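Local coordinates for HpcH/HpaI aldolase/citrate lyase family protein (Burkholderia cenocepacia, PDB 4MF4) that belongs to the HpcH/HpaI aldolase/citrate lyase family and folds as a TIM barrel, a closed ring of eight parallel strands wrapped by helices, at residues His45-Glu56 against Ala75-Pro86; Gly182-Pro190 against Gly223-Gly231. All blocks are in the same frame, centred on the assembly; numbering follows the deposited sequence.

How the contacts relate
Contacts 1 and 2 are two seams of the same closed barrel of eight parallel strands. Contact 1 joins the second and third strands, 50-54 and 80-84, within one beta-alpha-beta unit; contact 2 joins the sixth and seventh, 185-188 and 225-230. Their centres lie about 15 Å apart across the barrel, and their nearest atoms about 4 Å apart without touching. W31 of strand 27-32 touches both: its NE1 hydrogen-bonds D54 OD2 of contact 1, and its ring meets F229 of contact 2 edge-to-face. Near the C-terminal strand ends, where TIM barrels carry their active sites, 1,2-ethanediol is bound by R84, and the F229 side chain lies about 4 Å from bound 1,2-ethanediol.

Contact 1: residues His45-Glu56 against Ala75-Pro86; sequences HAGYDWLCIDME and AHLPSEPVVRVP. With EDO (1,2-ethanediol), chain G.
R84 grips the D54 carboxylate side-on, one nitrogen to each oxygen: R84 NE to D54 OD1 at 3.0 Å and R84 NH2 to D54 OD2, also at 3.0 Å. Both oxygens sit near the guanidinium plane yet are met from above their own, the two planes being 54° apart. OD1 also accepts from E56 N on its opposite face, closing an Asx turn, while OD2 takes a bond from W31 NE1. E56 OE1 adds charge without an N-H, lying over the guanidinium centre, 3.1 Å from R84 CZ; E56 OE2 pairs with K94 of the third subunit. A bend in the arginine chain (chi3 75°) brings the guanidinium up to the D54 and E56 carboxylates, NH1 goes to Q164, and NH2 also donates to 1,2-ethanediol O2 at 2.8 Å.

Alongside this network, parallel strands 50-54 and 80-84 exchange backbone bonds from E80 N to D49 O up to M55 N to R84 O at 2.8 Å. V82 CG2 touches W50 CE3 at 3.7 Å on one face; beyond the end of strand 50-54, M55 SD rests on V83 CG1. At the N-terminal end, S79 OG donates to Y48 O at 2.8 Å and accepts from a water that in turn accepts from Y48 N; a second water bridges D49 O and P78 O. L77 CD1 lies over a face of the H45 ring. With NE and NH2 held by D54, NH1 by Q164 and E56 over one face, the guanidinium is probably fixed in rotation, its NH2 shared between D54 OD2 and the ethanediol.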
loop_
_atom_site.group_PDB
_atom_site.type_symbol
_atom_site.label_atom_id
_atom_site.label_comp_id
_atom_site.label_asym_id
_atom_site.label_seq_id
_atom_site.Cartn_x
_atom_site.Cartn_y
_atom_site.Cartn_z
ATOM N N HIS A 45 15.875 -0.872 18.526
ATOM C CA HIS A 45 17.215 -1.278 18.944
ATOM C C HIS A 45 17.989 -0.110 19.587
ATOM O O HIS A 45 19.165 -0.225 19.884
ATOM C CB HIS A 45 18.034 -1.791 17.744
ATOM C CG HIS A 45 17.550 -3.082 17.180
ATOM N ND1 HIS A 45 18.131 -4.299 17.489
ATOM C CD2 HIS A 45 16.517 -3.361 16.356
ATOM C CE1 HIS A 45 17.504 -5.262 16.839
ATOM N NE2 HIS A 45 16.513 -4.723 16.159
ATOM N N ALA A 46 17.333 1.016 19.817
ATOM C CA ALA A 46 18.020 2.217 20.250
ATOM C C ALA A 46 18.103 2.369 21.780
ATOM O O ALA A 46 18.732 3.303 22.263
ATOM C CB ALA A 46 17.364 3.442 19.629
ATOM N N GLY A 47 17.466 1.463 22.521
ATOM C CA GLY A 47 17.534 1.450 23.986
ATOM C C GLY A 47 16.492 2.259 24.759
ATOM O O GLY A 47 16.565 2.360 25.990
ATOM N N TYR A 48 15.528 2.847 24.079
ATOM C CA TYR A 48 14.534 3.707 24.763
ATOM C C TYR A 48 13.558 2.839 25.569
ATOM O O TYR A 48 13.269 1.676 25.209
ATOM C CB TYR A 48 13.776 4.569 23.754
ATOM C CG TYR A 48 14.602 5.735 23.297
ATOM C CD1 TYR A 48 15.567 5.588 22.333
ATOM C CD2 TYR A 48 14.400 6.998 23.833
ATOM C CE1 TYR A 48 16.388 6.671 21.968
ATOM C CE2 TYR A 48 15.176 8.079 23.454
ATOM C CZ TYR A 48 16.164 7.910 22.528
ATOM O OH TYR A 48 16.882 8.996 22.128
ATOM N N ASP A 49 13.042 3.397 26.654
ATOM C CA ASP A 49 11.982 2.703 27.444
ATOM C C ASP A 49 10.644 2.645 26.688
ATOM O O ASP A 49 9.881 1.668 26.828
ATOM C CB ASP A 49 11.845 3.374 28.788
ATOM C CG ASP A 49 13.172 3.431 29.527
ATOM O OD1 ASP A 49 13.750 2.330 29.697
ATOM O OD2 ASP A 49 13.679 4.551 29.857
ATOM N N TRP A 50 10.331 3.687 25.917
ATOM C CA TRP A 50 9.080 3.690 25.138
ATOM C C TRP A 50 9.257 4.378 23.807
ATOM O O TRP A 50 10.177 5.172 23.648
ATOM C CB TRP A 50 7.923 4.315 25.953
ATOM C CG TRP A 50 8.188 5.687 26.446
ATOM C CD1 TRP A 50 8.977 6.052 27.509
ATOM C CD2 TRP A 50 7.674 6.897 25.897
ATOM N NE1 TRP A 50 8.990 7.424 27.643
ATOM C CE2 TRP A 50 8.201 7.965 26.662
ATOM C CE3 TRP A 50 6.837 7.190 24.819
ATOM C CZ2 TRP A 50 7.901 9.292 26.397
ATOM C CZ3 TRP A 50 6.515 8.520 24.581
ATOM C CH2 TRP A 50 7.079 9.557 25.368
ATOM N N LEU A 51 8.397 4.046 22.846
ATOM C CA LEU A 51 8.386 4.678 21.539
ATOM C C LEU A 51 6.958 5.070 21.192
ATOM O O LEU A 51 6.048 4.280 21.390
ATOM C CB LEU A 51 8.894 3.718 20.459
ATOM C CG LEU A 51 10.315 3.172 20.589
ATOM C CD1 LEU A 51 10.594 2.079 19.555
ATOM C CD2 LEU A 51 11.314 4.278 20.376
ATOM N N CYS A 52 6.743 6.289 20.718
ATOM C CA CYS A 52 5.355 6.780 20.476
ATOM C C CYS A 52 4.996 6.818 18.988
ATOM O O CYS A 52 5.651 7.519 18.223
ATOM C CB CYS A 52 5.126 8.163 21.078
ATOM S SG CYS A 52 3.392 8.647 20.989
ATOM N N ILE A 53 4.000 6.047 18.606
ATOM C CA ILE A 53 3.454 6.101 17.243
ATOM C C ILE A 53 2.384 7.172 17.249
ATOM O O ILE A 53 1.335 7.003 17.843
ATOM C CB ILE A 53 2.887 4.745 16.806
ATOM C CG1 ILE A 53 3.976 3.674 16.818
ATOM C CG2 ILE A 53 2.252 4.804 15.406
ATOM C CD1 ILE A 53 3.396 2.284 16.948
ATOM N N ASP A 54 2.644 8.296 16.586
ATOM C CA ASP A 54 1.711 9.437 16.635
ATOM C C ASP A 54 0.627 9.353 15.527
ATOM O O ASP A 54 0.986 9.288 14.387
ATOM C CB ASP A 54 2.490 10.697 16.447
ATOM C CG ASP A 54 1.656 11.946 16.632
ATOM O OD1 ASP A 54 0.536 11.873 17.182
ATOM O OD2 ASP A 54 2.212 13.026 16.350
ATOM N N MET A 55 -0.654 9.379 15.899
ATOM C CA MET A 55 -1.778 9.421 14.949
ATOM C C MET A 55 -2.329 10.837 14.826
ATOM O O MET A 55 -3.128 11.117 13.933
ATOM C CB MET A 55 -2.904 8.495 15.362
ATOM C CG MET A 55 -2.448 7.083 15.667
ATOM S SD MET A 55 -3.884 6.079 16.021
ATOM C CE MET A 55 -4.788 6.044 14.469
ATOM N N GLU A 56 -1.876 11.752 15.697
ATOM C CA GLU A 56 -2.474 13.091 15.702
ATOM C C GLU A 56 -1.757 13.975 14.716
ATOM O O GLU A 56 -2.405 14.595 13.874
ATOM C CB GLU A 56 -2.422 13.742 17.060
ATOM C CG GLU A 56 -3.203 15.034 17.099
ATOM C CD GLU A 56 -2.932 15.877 18.350
ATOM O OE1 GLU A 56 -2.003 15.615 19.104
ATOM O OE2 GLU A 56 -3.675 16.850 18.567
ATOM N N ALA A 75 11.651 -6.796 16.941
ATOM C CA ALA A 75 13.008 -6.633 17.436
ATOM C C ALA A 75 13.245 -7.436 18.696
ATOM O O ALA A 75 14.384 -7.593 19.066
ATOM C CB ALA A 75 13.362 -5.165 17.700
ATOM N N HIS A 76 12.191 -7.859 19.385
ATOM C CA HIS A 76 12.292 -8.671 20.619
ATOM C C HIS A 76 13.119 -7.970 21.711
ATOM O O HIS A 76 13.876 -8.610 22.458
ATOM C CB HIS A 76 12.907 -10.065 20.333
ATOM C CG HIS A 76 11.989 -11.029 19.644
ATOM N ND1 HIS A 76 11.512 -10.827 18.361
ATOM C CD2 HIS A 76 11.505 -12.232 20.036
ATOM C CE1 HIS A 76 10.763 -11.853 17.999
ATOM N NE2 HIS A 76 10.733 -12.715 18.999
ATOM N N LEU A 77 12.966 -6.660 21.826
ATOM C CA LEU A 77 13.743 -5.899 22.782
ATOM C C LEU A 77 12.779 -5.176 23.716
ATOM O O LEU A 77 11.583 -5.290 23.547
ATOM C CB LEU A 77 14.720 -4.975 22.036
ATOM C CG LEU A 77 15.969 -5.719 21.474
ATOM C CD1 LEU A 77 16.769 -4.834 20.505
ATOM C CD2 LEU A 77 16.899 -6.216 22.570
ATOM N N PRO A 78 13.280 -4.438 24.702
ATOM C CA PRO A 78 12.335 -3.981 25.759
ATOM C C PRO A 78 11.446 -2.736 25.524
ATOM O O PRO A 78 10.593 -2.468 26.347
ATOM C CB PRO A 78 13.261 -3.702 26.972
ATOM C CG PRO A 78 14.597 -4.168 26.596
ATOM C CD PRO A 78 14.681 -4.288 25.106
ATOM N N SER A 79 11.622 -1.951 24.462
ATOM C CA SER A 79 10.783 -0.728 24.280
ATOM C C SER A 79 9.253 -0.972 24.309
ATOM O O SER A 79 8.758 -1.864 23.679
ATOM C CB SER A 79 11.131 -0.053 22.953
ATOM O OG SER A 79 12.514 0.292 22.859
ATOM N N GLU A 80 8.511 -0.161 25.050
ATOM C CA GLU A 80 7.076 -0.290 25.140
ATOM C C GLU A 80 6.480 0.719 24.160
ATOM O O GLU A 80 6.758 1.888 24.253
ATOM C CB GLU A 80 6.633 0.024 26.570
ATOM C CG GLU A 80 6.943 -1.083 27.575
ATOM C CD GLU A 80 5.803 -2.105 27.704
ATOM O OE1 GLU A 80 4.748 -1.904 27.061
ATOM O OE2 GLU A 80 5.938 -3.058 28.516
ATOM N N PRO A 81 5.666 0.269 23.206
ATOM C CA PRO A 81 4.960 1.229 22.356
ATOM C C PRO A 81 3.856 2.026 23.083
ATOM O O PRO A 81 3.127 1.514 23.988
ATOM C CB PRO A 81 4.320 0.357 21.251
ATOM C CG PRO A 81 4.479 -1.039 21.690
ATOM C CD PRO A 81 5.217 -1.112 22.988
ATOM N N VAL A 82 3.753 3.282 22.689
ATOM C CA VAL A 82 2.675 4.165 23.111
ATOM C C VAL A 82 2.026 4.665 21.813
ATOM O O VAL A 82 2.747 4.959 20.820
ATOM C CB VAL A 82 3.286 5.352 23.895
ATOM C CG1 VAL A 82 2.233 6.394 24.231
ATOM C CG2 VAL A 82 3.987 4.858 25.176
ATOM N N VAL A 83 0.695 4.750 21.791
ATOM C CA VAL A 83 -0.005 5.339 20.637
ATOM C C VAL A 83 -0.679 6.635 21.029
ATOM O O VAL A 83 -1.464 6.663 21.994
ATOM C CB VAL A 83 -1.031 4.340 19.999
ATOM C CG1 VAL A 83 -1.889 5.026 18.943
ATOM C CG2 VAL A 83 -0.314 3.166 19.369
ATOM N N ARG A 84 -0.369 7.740 20.339
ATOM C CA ARG A 84 -1.195 8.957 20.541
ATOM C C ARG A 84 -2.336 8.991 19.526
ATOM O O ARG A 84 -2.067 9.152 18.323
ATOM C CB ARG A 84 -0.408 10.254 20.439
ATOM C CG ARG A 84 -1.352 11.476 20.496
ATOM C CD ARG A 84 -0.645 12.749 20.873
ATOM N NE ARG A 84 0.141 13.264 19.763
ATOM C CZ ARG A 84 0.790 14.429 19.753
ATOM N NH1 ARG A 84 0.821 15.238 20.827
ATOM N NH2 ARG A 84 1.456 14.777 18.669
ATOM N N VAL A 85 -3.590 8.854 20.006
ATOM C CA VAL A 85 -4.736 8.824 19.110
ATOM C C VAL A 85 -5.034 10.237 18.607
ATOM O O VAL A 85 -4.578 11.221 19.206
ATOM C CB VAL A 85 -5.996 8.162 19.725
ATOM C CG1 VAL A 85 -5.700 6.720 20.094
ATOM C CG2 VAL A 85 -6.547 8.949 20.911
ATOM N N PRO A 86 -5.744 10.345 17.467
ATOM C CA PRO A 86 -6.024 11.657 16.897
ATOM C C PRO A 86 -6.989 12.498 17.736
ATOM O O PRO A 86 -6.855 13.713 17.757
ATOM C CB PRO A 86 -6.672 11.335 15.529
ATOM C CG PRO A 86 -6.367 9.899 15.277
ATOM C CD PRO A 86 -6.337 9.277 16.657
HETATM C C1 EDO G . 4.407 16.184 20.899
HETATM O O1 EDO G . 4.014 17.154 21.890
HETATM C C2 EDO G . 4.549 16.774 19.501
HETATM O O2 EDO G . 3.242 16.971 18.931
HETATM O O HOH W 1 14.464 1.837 21.681
HETATM O O HOH W 2 10.693 -0.512 28.314
#

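Contact 2: residues Gly182-Pro190 against Gly223-Gly231; sequences GVDCLFVGP and GVAVGIFAG
F187 lays its ring against the backbone of 227-229, with I228 N over one face, 3.7 Å from F187 CE2, and F187 CZ 4.1 Å from F229 CB. Its CG stands anti to the backbone N (chi1 -171°), which carries the ring along the neighbouring strand. There it lies against G227, which has no side chain. This is the tight part, where the two parallel strands bond regularly: G227 N gives to L186 O at 2.7 Å, and V188 N to G227 O along a nearly straight N-H line (174°). The other face is aliphatic, with V188 CB 4.2 Å from I228 CG1 and P190 CG crossing I228 at about a right angle, 4.0 Å from its CG1.

Toward the start of the strands the contact is looser and wetter. A water bridges D184 O and A225 N, giving to the carbonyl at 2.7 Å and accepting from the amide. V224 is partly exposed, though its CG1 still packs on D184 O at 3.9 Å, and G223 just before it ends helix 206-222 in a Schellman motif.

C185 and F187 face the barrel interior, against L246 of strand 246-251, whereas V188, P190 and I228 turn outward onto M212 of helix 206-222. Strand 160-165 flanks 185-188 on its other edge, bonded to it through V163 and V165.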
loop_
_atom_site.group_PDB
_atom_site.type_symbol
_atom_site.label_atom_id
_atom_site.label_comp_id
_atom_site.label_asym_id
_atom_site.label_seq_id
_atom_site.Cartn_x
_atom_site.Cartn_y
_atom_site.Cartn_z
ATOM N N GLY A 182 -7.678 5.988 36.994
ATOM C CA GLY A 182 -7.321 5.527 35.663
ATOM C C GLY A 182 -6.385 6.422 34.859
ATOM O O GLY A 182 -5.929 6.016 33.791
ATOM N N VAL A 183 -6.101 7.632 35.336
ATOM C CA VAL A 183 -5.091 8.503 34.719
ATOM C C VAL A 183 -3.718 8.081 35.241
ATOM O O VAL A 183 -3.427 8.233 36.422
ATOM C CB VAL A 183 -5.336 10.002 35.032
ATOM C CG1 VAL A 183 -4.112 10.866 34.687
ATOM C CG2 VAL A 183 -6.547 10.479 34.274
ATOM N N ASP A 184 -2.871 7.521 34.381
ATOM C CA ASP A 184 -1.570 6.981 34.840
ATOM C C ASP A 184 -0.434 7.992 34.614
ATOM O O ASP A 184 0.648 7.832 35.163
ATOM C CB ASP A 184 -1.223 5.670 34.134
ATOM C CG ASP A 184 -2.315 4.602 34.285
ATOM O OD1 ASP A 184 -2.699 4.287 35.455
ATOM O OD2 ASP A 184 -2.824 4.111 33.246
ATOM N N CYS A 185 -0.661 9.040 33.817
ATOM C CA CYS A 185 0.388 10.003 33.566
ATOM C C CYS A 185 -0.189 11.301 33.056
ATOM O O CYS A 185 -1.084 11.257 32.233
ATOM C CB CYS A 185 1.306 9.449 32.474
ATOM S SG CYS A 185 2.755 10.494 32.134
ATOM N N LEU A 186 0.351 12.439 33.485
ATOM C CA LEU A 186 -0.031 13.728 32.928
ATOM C C LEU A 186 1.057 14.094 31.948
ATOM O O LEU A 186 2.224 14.091 32.330
ATOM C CB LEU A 186 -0.107 14.816 33.999
ATOM C CG LEU A 186 -1.009 14.594 35.190
ATOM C CD1 LEU A 186 -0.762 15.643 36.277
ATOM C CD2 LEU A 186 -2.453 14.560 34.746
ATOM N N PHE A 187 0.711 14.449 30.706
ATOM C CA PHE A 187 1.762 14.768 29.735
ATOM C C PHE A 187 1.709 16.227 29.288
ATOM O O PHE A 187 0.686 16.702 28.848
ATOM C CB PHE A 187 1.636 13.813 28.554
ATOM C CG PHE A 187 2.778 13.887 27.574
ATOM C CD1 PHE A 187 2.742 14.787 26.545
ATOM C CD2 PHE A 187 3.834 13.014 27.657
ATOM C CE1 PHE A 187 3.749 14.821 25.610
ATOM C CE2 PHE A 187 4.860 13.042 26.732
ATOM C CZ PHE A 187 4.801 13.931 25.697
ATOM N N VAL A 188 2.809 16.942 29.450
ATOM C CA VAL A 188 2.933 18.326 28.950
ATOM C C VAL A 188 3.552 18.407 27.548
ATOM O O VAL A 188 4.697 17.967 27.326
ATOM C CB VAL A 188 3.826 19.160 29.925
ATOM C CG1 VAL A 188 3.928 20.605 29.468
ATOM C CG2 VAL A 188 3.276 19.124 31.342
ATOM N N GLY A 189 2.804 18.952 26.589
ATOM C CA GLY A 189 3.383 19.337 25.301
ATOM C C GLY A 189 3.695 20.841 25.311
ATOM O O GLY A 189 2.789 21.638 25.205
ATOM N N PRO A 190 4.960 21.242 25.502
ATOM C CA PRO A 190 5.135 22.695 25.746
ATOM C C PRO A 190 4.738 23.581 24.580
ATOM O O PRO A 190 4.177 24.663 24.808
ATOM C CB PRO A 190 6.629 22.833 26.001
ATOM C CG PRO A 190 7.008 21.517 26.565
ATOM C CD PRO A 190 6.215 20.521 25.746
ATOM N N GLY A 223 0.834 11.865 43.414
ATOM C CA GLY A 223 1.537 10.595 43.055
ATOM C C GLY A 223 1.292 10.015 41.636
ATOM O O GLY A 223 1.300 8.814 41.441
ATOM N N VAL A 224 1.109 10.889 40.657
ATOM C CA VAL A 224 0.899 10.525 39.271
ATOM C C VAL A 224 2.119 11.017 38.484
ATOM O O VAL A 224 2.551 12.187 38.601
ATOM C CB VAL A 224 -0.384 11.210 38.752
ATOM C CG1 VAL A 224 -0.601 10.885 37.270
ATOM C CG2 VAL A 224 -1.594 10.815 39.613
ATOM N N ALA A 225 2.709 10.107 37.723
ATOM C CA ALA A 225 3.770 10.437 36.801
ATOM C C ALA A 225 3.464 11.623 35.919
ATOM O O ALA A 225 2.353 11.752 35.423
ATOM C CB ALA A 225 4.075 9.252 35.906
ATOM N N VAL A 226 4.474 12.488 35.724
ATOM C CA VAL A 226 4.369 13.523 34.713
ATOM C C VAL A 226 5.350 13.312 33.561
ATOM O O VAL A 226 6.477 12.916 33.779
ATOM C CB VAL A 226 4.571 14.893 35.334
ATOM C CG1 VAL A 226 4.297 15.991 34.314
ATOM C CG2 VAL A 226 3.615 15.010 36.533
ATOM N N GLY A 227 4.880 13.573 32.351
ATOM C CA GLY A 227 5.694 13.429 31.145
ATOM C C GLY A 227 5.763 14.744 30.387
ATOM O O GLY A 227 4.983 15.652 30.653
ATOM N N ILE A 228 6.639 14.800 29.391
ATOM C CA ILE A 228 6.923 16.023 28.673
ATOM C C ILE A 228 7.644 15.690 27.380
ATOM O O ILE A 228 8.388 14.680 27.289
ATOM C CB ILE A 228 7.772 16.986 29.567
ATOM C CG1 ILE A 228 7.860 18.390 28.943
ATOM C CG2 ILE A 228 9.109 16.379 29.855
ATOM C CD1 ILE A 228 8.295 19.477 29.897
ATOM N N PHE A 229 7.393 16.516 26.366
ATOM C CA PHE A 229 8.097 16.431 25.099
ATOM C C PHE A 229 9.247 17.410 25.194
ATOM O O PHE A 229 9.006 18.619 25.319
ATOM C CB PHE A 229 7.177 16.817 23.907
ATOM C CG PHE A 229 7.831 16.623 22.561
ATOM C CD1 PHE A 229 8.592 17.640 21.998
ATOM C CD2 PHE A 229 7.781 15.411 21.920
ATOM C CE1 PHE A 229 9.240 17.465 20.779
ATOM C CE2 PHE A 229 8.429 15.218 20.703
ATOM C CZ PHE A 229 9.156 16.259 20.140
ATOM N N ALA A 230 10.484 16.907 25.110
ATOM C CA ALA A 230 11.679 17.760 25.070
ATOM C C ALA A 230 12.142 17.904 23.612
ATOM O O ALA A 230 12.220 16.892 22.861
ATOM C CB ALA A 230 12.782 17.172 25.933
ATOM N N GLY A 231 12.429 19.151 23.221
ATOM C CA GLY A 231 12.900 19.469 21.851
ATOM C C GLY A 231 14.379 19.211 21.635
ATOM O O GLY A 231 14.817 19.146 20.531
HETATM O O HOH W 3 1.530 7.368 37.726
#